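Local coordinates for protein agmatine ureohydrolase (Thermoplasma volcanium GSS1, PDB 3PZL) that probably hydrolyses agmatine to putrescine and urea, as a manganese-dependent member of the arginase family carrying two metal ions per subunit, at residues E215-D218 / R219-R223; K206-I210 / D211-E215. All coordinates share one frame; numbering follows the deposited sequence.

Contact 1: residues E215-D218 / R219-R223; sequences EEVD and RKSRR
Glu215 and Arg219 meet one turn apart at the C-terminal end of helix 202-220, the connecting helix that leads into strand 223-229 of the parallel sheet in this arginase-type alpha/beta fold. Glu215 O accepts the helical bond from Arg219 N at 3.1 Å. The arginine chain then runs out extended from CG to NE and brings NH1 back over this peptide, where Glu215 O lies in the guanidinium plane, at its edge, as a second, weak acceptor. The Glu215 side chain bends at chi2 (-60°), which brings Glu215 OE1 to Arg219 NH1 at 3.4 Å, a long salt bridge whose hydrogen bond is weak, with carboxylate and guanidinium planes almost perpendicular (88°). Arg260 on helix 251-261 also pairs with OE1, so two positive groups share one carboxylate oxygen and would probably favour its ionised form. Glu216 holds the next turn through its backbone, O to Lys220 N at 3.1 Å, while the CB of Lys220 packs beside the same oxygen. Val217 O takes the last of these helical bonds, from Ser221 N. Asp218 sends its carboxylate off the helix to Tyr263 and Lys264, and that same lysine reaches Ser221 O, joining the helix end to the segment beyond helix 251-261. Ser221 is the first residue to leave helical geometry; its hydroxyl bonds Asp139 OD1 on strand 138-143, the strand whose Val141 the Val217 side chain touches, and Ser221 OG sits 4.0 Å from Val217 CG1.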
loop_
_atom_site.group_PDB
_atom_site.type_symbol
_atom_site.label_atom_id
_atom_site.label_comp_id
_atom_site.label_asym_id
_atom_site.label_seq_id
_atom_site.Cartn_x
_atom_site.Cartn_y
_atom_site.Cartn_z
ATOM N N GLU B 215 35.968 -8.046 -17.987
ATOM C CA GLU B 215 37.324 -8.359 -18.464
ATOM C C GLU B 215 38.158 -7.100 -18.704
ATOM O O GLU B 215 39.292 -7.014 -18.233
ATOM C CB GLU B 215 37.322 -9.205 -19.762
ATOM C CG GLU B 215 36.377 -10.426 -19.815
ATOM C CD GLU B 215 36.642 -11.484 -18.718
ATOM O OE1 GLU B 215 37.469 -11.223 -17.793
ATOM O OE2 GLU B 215 36.002 -12.578 -18.776
ATOM N N GLU B 216 37.603 -6.137 -19.437
ATOM C CA GLU B 216 38.318 -4.899 -19.731
ATOM C C GLU B 216 38.833 -4.242 -18.438
ATOM O O GLU B 216 40.048 -4.066 -18.280
ATOM C CB GLU B 216 37.470 -3.907 -20.555
ATOM C CG GLU B 216 37.002 -4.392 -21.927
ATOM C CD GLU B 216 35.968 -3.454 -22.563
ATOM O OE1 GLU B 216 35.515 -2.490 -21.891
ATOM O OE2 GLU B 216 35.582 -3.691 -23.738
ATOM N N VAL B 217 37.921 -3.939 -17.508
ATOM C CA VAL B 217 38.256 -3.325 -16.205
ATOM C C VAL B 217 39.305 -4.120 -15.410
ATOM O O VAL B 217 40.303 -3.577 -14.973
ATOM C CB VAL B 217 36.994 -3.147 -15.316
ATOM C CG1 VAL B 217 37.352 -2.558 -13.994
ATOM C CG2 VAL B 217 35.976 -2.254 -16.015
ATOM N N ASP B 218 39.072 -5.408 -15.219
ATOM C CA ASP B 218 40.044 -6.242 -14.533
ATOM C C ASP B 218 41.481 -6.135 -15.089
ATOM O O ASP B 218 42.444 -6.071 -14.329
ATOM C CB ASP B 218 39.600 -7.694 -14.529
ATOM C CG ASP B 218 40.170 -8.462 -13.354
ATOM O OD1 ASP B 218 40.871 -7.855 -12.521
ATOM O OD2 ASP B 218 39.914 -9.672 -13.244
ATOM N N ARG B 219 41.624 -6.109 -16.409
ATOM C CA ARG B 219 42.945 -5.997 -17.020
ATOM C C ARG B 219 43.578 -4.629 -16.831
ATOM O O ARG B 219 44.757 -4.534 -16.508
ATOM C CB ARG B 219 42.880 -6.352 -18.502
ATOM C CG ARG B 219 42.794 -7.848 -18.737
ATOM C CD ARG B 219 42.269 -8.148 -20.122
ATOM N NE ARG B 219 42.296 -9.586 -20.452
ATOM C CZ ARG B 219 41.389 -10.485 -20.039
ATOM N NH1 ARG B 219 40.384 -10.094 -19.243
ATOM N NH2 ARG B 219 41.488 -11.771 -20.413
ATOM N N LYS B 220 42.783 -3.580 -17.019
ATOM C CA LYS B 220 43.261 -2.201 -16.943
ATOM C C LYS B 220 43.698 -1.746 -15.549
ATOM O O LYS B 220 44.756 -1.166 -15.392
ATOM C CB LYS B 220 42.195 -1.242 -17.489
ATOM C CG LYS B 220 42.687 0.181 -17.573
ATOM C CD LYS B 220 41.836 1.027 -18.494
ATOM C CE LYS B 220 42.586 2.359 -18.837
ATOM N NZ LYS B 220 41.556 3.356 -19.329
ATOM N N SER B 221 42.870 -2.016 -14.550
ATOM C CA SER B 221 43.009 -1.453 -13.207
ATOM C C SER B 221 43.681 -2.396 -12.224
ATOM O O SER B 221 43.444 -3.601 -12.226
ATOM C CB SER B 221 41.622 -1.149 -12.678
ATOM O OG SER B 221 40.793 -0.595 -13.699
ATOM N N ARG B 222 44.498 -1.843 -11.350
ATOM C CA ARG B 222 45.143 -2.660 -10.341
ATOM C C ARG B 222 44.248 -2.772 -9.126
ATOM O O ARG B 222 44.135 -3.822 -8.519
ATOM C CB ARG B 222 46.493 -2.064 -9.957
ATOM C CG ARG B 222 47.434 -1.907 -11.138
ATOM C CD ARG B 222 48.740 -1.325 -10.706
ATOM N NE ARG B 222 49.626 -1.109 -11.845
ATOM C CZ ARG B 222 50.931 -1.357 -11.824
ATOM N NH1 ARG B 222 51.496 -1.863 -10.735
ATOM N NH2 ARG B 222 51.656 -1.146 -12.909
ATOM N N ARG B 223 43.617 -1.672 -8.762
ATOM C CA ARG B 223 42.633 -1.674 -7.695
ATOM C C ARG B 223 41.346 -0.965 -8.141
ATOM O O ARG B 223 41.356 -0.183 -9.110
ATOM C CB ARG B 223 43.231 -1.034 -6.439
ATOM C CG ARG B 223 44.248 -1.939 -5.744
ATOM C CD ARG B 223 45.267 -1.107 -5.042
ATOM N NE ARG B 223 44.908 -0.760 -3.672
ATOM C CZ ARG B 223 45.294 0.365 -3.066
ATOM N NH1 ARG B 223 46.024 1.262 -3.728
ATOM N NH2 ARG B 223 44.932 0.607 -1.801
#

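Contact 2: residues K206-I210 / D211-E215; sequences KKNGI and DKYIE
The Tyr213 ring has Gly209 O and Ile210 O at one edge, near its plane, with Gly209 O 3.4 Å from CD2; on one face Lys212 CG lies over the ring centre. The ring sits at a kink in helix 202-220, where Gly209 departs from helical phi/psi; the axes of the short segments 206-210 and 211-215 are inclined at 40° and pass 7.3 Å apart. Asn208 ND2 donates to Tyr213 OH at 2.7 Å, nearly straight, with the hydroxyl oxygen in the amide plane and the amide turned 33° from the ring. A phenylalanine in place of Tyr213 would probably leave the Asn208 amide without this acceptor and freer to turn. Alongside, Lys212 runs in the same direction as Asn208, CD against CB. At the bend Gly209 has a positive phi, a conformation that suits glycine, and a water accepts from Lys212 N and donates to Asn208 O, standing in for a direct helical bond. Regular bonding resumes from Ile210 O to Ile214 N at 3.0 Å. Both isoleucines face helix 251-261, where Arg256 also pairs with Asp211. Ile210 CG1, anti to its own N (chi1 -179°), crosses Ile214 and meets its CD1 at 3.6 Å.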
loop_
_atom_site.group_PDB
_atom_site.type_symbol
_atom_site.label_atom_id
_atom_site.label_comp_id
_atom_site.label_asym_id
_atom_site.label_seq_id
_atom_site.Cartn_x
_atom_site.Cartn_y
_atom_site.Cartn_z
ATOM N N LYS B 206 23.344 -6.319 -22.551
ATOM C CA LYS B 206 22.327 -7.289 -22.918
ATOM C C LYS B 206 22.733 -7.948 -24.246
ATOM O O LYS B 206 22.413 -9.109 -24.486
ATOM C CB LYS B 206 20.933 -6.594 -22.944
ATOM C CG LYS B 206 19.707 -7.428 -23.386
ATOM C CD LYS B 206 19.484 -8.683 -22.546
ATOM C CE LYS B 206 18.661 -9.747 -23.325
ATOM N NZ LYS B 206 19.299 -11.168 -23.203
ATOM N N LYS B 207 23.479 -7.209 -25.077
ATOM C CA LYS B 207 24.045 -7.748 -26.318
ATOM C C LYS B 207 25.368 -8.577 -26.214
ATOM O O LYS B 207 25.484 -9.643 -26.832
ATOM C CB LYS B 207 24.251 -6.606 -27.294
ATOM C CG LYS B 207 24.923 -7.003 -28.598
ATOM C CD LYS B 207 25.050 -5.788 -29.517
ATOM C CE LYS B 207 25.430 -6.209 -30.902
ATOM N NZ LYS B 207 25.354 -4.990 -31.728
ATOM N N ASN B 208 26.350 -8.090 -25.447
ATOM C CA ASN B 208 27.671 -8.704 -25.412
ATOM C C ASN B 208 27.964 -9.473 -24.144
ATOM O O ASN B 208 29.064 -9.982 -23.952
ATOM C CB ASN B 208 28.739 -7.640 -25.615
ATOM C CG ASN B 208 28.629 -6.950 -26.970
ATOM O OD1 ASN B 208 28.251 -7.556 -27.971
ATOM N ND2 ASN B 208 28.956 -5.676 -26.999
ATOM N N GLY B 209 26.987 -9.573 -23.258
ATOM C CA GLY B 209 27.253 -10.133 -21.937
ATOM C C GLY B 209 28.020 -9.138 -21.068
ATOM O O GLY B 209 28.722 -8.239 -21.578
ATOM N N ILE B 210 27.886 -9.300 -19.754
ATOM C CA ILE B 210 28.538 -8.424 -18.791
ATOM C C ILE B 210 30.025 -8.732 -18.695
ATOM O O ILE B 210 30.845 -7.810 -18.561
ATOM C CB ILE B 210 27.832 -8.478 -17.389
ATOM C CG1 ILE B 210 28.494 -7.541 -16.356
ATOM C CG2 ILE B 210 27.772 -9.905 -16.858
ATOM C CD1 ILE B 210 28.355 -6.037 -16.634
ATOM N N ASP B 211 30.372 -10.020 -18.777
ATOM C CA ASP B 211 31.775 -10.461 -18.685
ATOM C C ASP B 211 32.765 -9.668 -19.546
ATOM O O ASP B 211 33.807 -9.243 -19.045
ATOM C CB ASP B 211 31.908 -11.948 -18.978
ATOM C CG ASP B 211 31.685 -12.806 -17.738
ATOM O OD1 ASP B 211 31.718 -12.279 -16.608
ATOM O OD2 ASP B 211 31.494 -14.025 -17.887
ATOM N N LYS B 212 32.433 -9.448 -20.817
ATOM C CA LYS B 212 33.270 -8.624 -21.692
ATOM C C LYS B 212 33.745 -7.380 -20.957
ATOM O O LYS B 212 34.927 -7.212 -20.750
ATOM C CB LYS B 212 32.499 -8.238 -22.961
ATOM C CG LYS B 212 33.130 -7.155 -23.831
ATOM C CD LYS B 212 32.362 -7.028 -25.131
ATOM C CE LYS B 212 33.208 -6.393 -26.256
ATOM N NZ LYS B 212 33.230 -4.907 -26.131
ATOM N N TYR B 213 32.805 -6.542 -20.531
ATOM C CA TYR B 213 33.093 -5.281 -19.833
ATOM C C TYR B 213 33.770 -5.455 -18.476
ATOM O O TYR B 213 34.550 -4.613 -18.057
ATOM C CB TYR B 213 31.812 -4.449 -19.744
ATOM C CG TYR B 213 31.180 -4.321 -21.120
ATOM C CD1 TYR B 213 31.695 -3.423 -22.071
ATOM C CD2 TYR B 213 30.098 -5.132 -21.488
ATOM C CE1 TYR B 213 31.146 -3.327 -23.309
ATOM C CE2 TYR B 213 29.544 -5.036 -22.721
ATOM C CZ TYR B 213 30.078 -4.140 -23.625
ATOM O OH TYR B 213 29.537 -4.044 -24.870
ATOM N N ILE B 214 33.478 -6.571 -17.812
ATOM C CA ILE B 214 34.227 -6.983 -16.606
ATOM C C ILE B 214 35.718 -7.283 -16.907
ATOM O O ILE B 214 36.606 -6.823 -16.168
ATOM C CB ILE B 214 33.585 -8.201 -15.954
ATOM C CG1 ILE B 214 32.157 -7.859 -15.522
ATOM C CG2 ILE B 214 34.399 -8.649 -14.779
ATOM C CD1 ILE B 214 31.394 -9.018 -14.928
ATOM N N GLU B 215 35.968 -8.046 -17.987
ATOM C CA GLU B 215 37.324 -8.359 -18.464
ATOM C C GLU B 215 38.158 -7.100 -18.704
ATOM O O GLU B 215 39.292 -7.014 -18.233
ATOM C CB GLU B 215 37.322 -9.205 -19.762
ATOM C CG GLU B 215 36.377 -10.426 -19.815
ATOM C CD GLU B 215 36.642 -11.484 -18.718
ATOM O OE1 GLU B 215 37.469 -11.223 -17.793
ATOM O OE2 GLU B 215 36.002 -12.578 -18.776
HETATM O O HOH W 1 30.203 -11.462 -21.996
#

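How the contacts relate
Contacts 1 and 2 lie on the single helix 202-220, their centres about 13 Å apart, and share Glu215: contact 2 ends on this residue and contact 1 begins with it. Contact 2 holds the bent earlier part and contact 1 the C-terminal turn, both tied by ion pairs to helix 251-261 through Arg260 or Arg256. Neither contact binds metal. Contact 2 is the nearer of the two, the Ile210 side chain lying about 12 Å from that of the manganese ligand Asp144, too far to touch the site, whereas contact 1 lies away from it. Yet the chain leaving contact 1 enters strand 223-229, which ends at the manganese ligand Asp229.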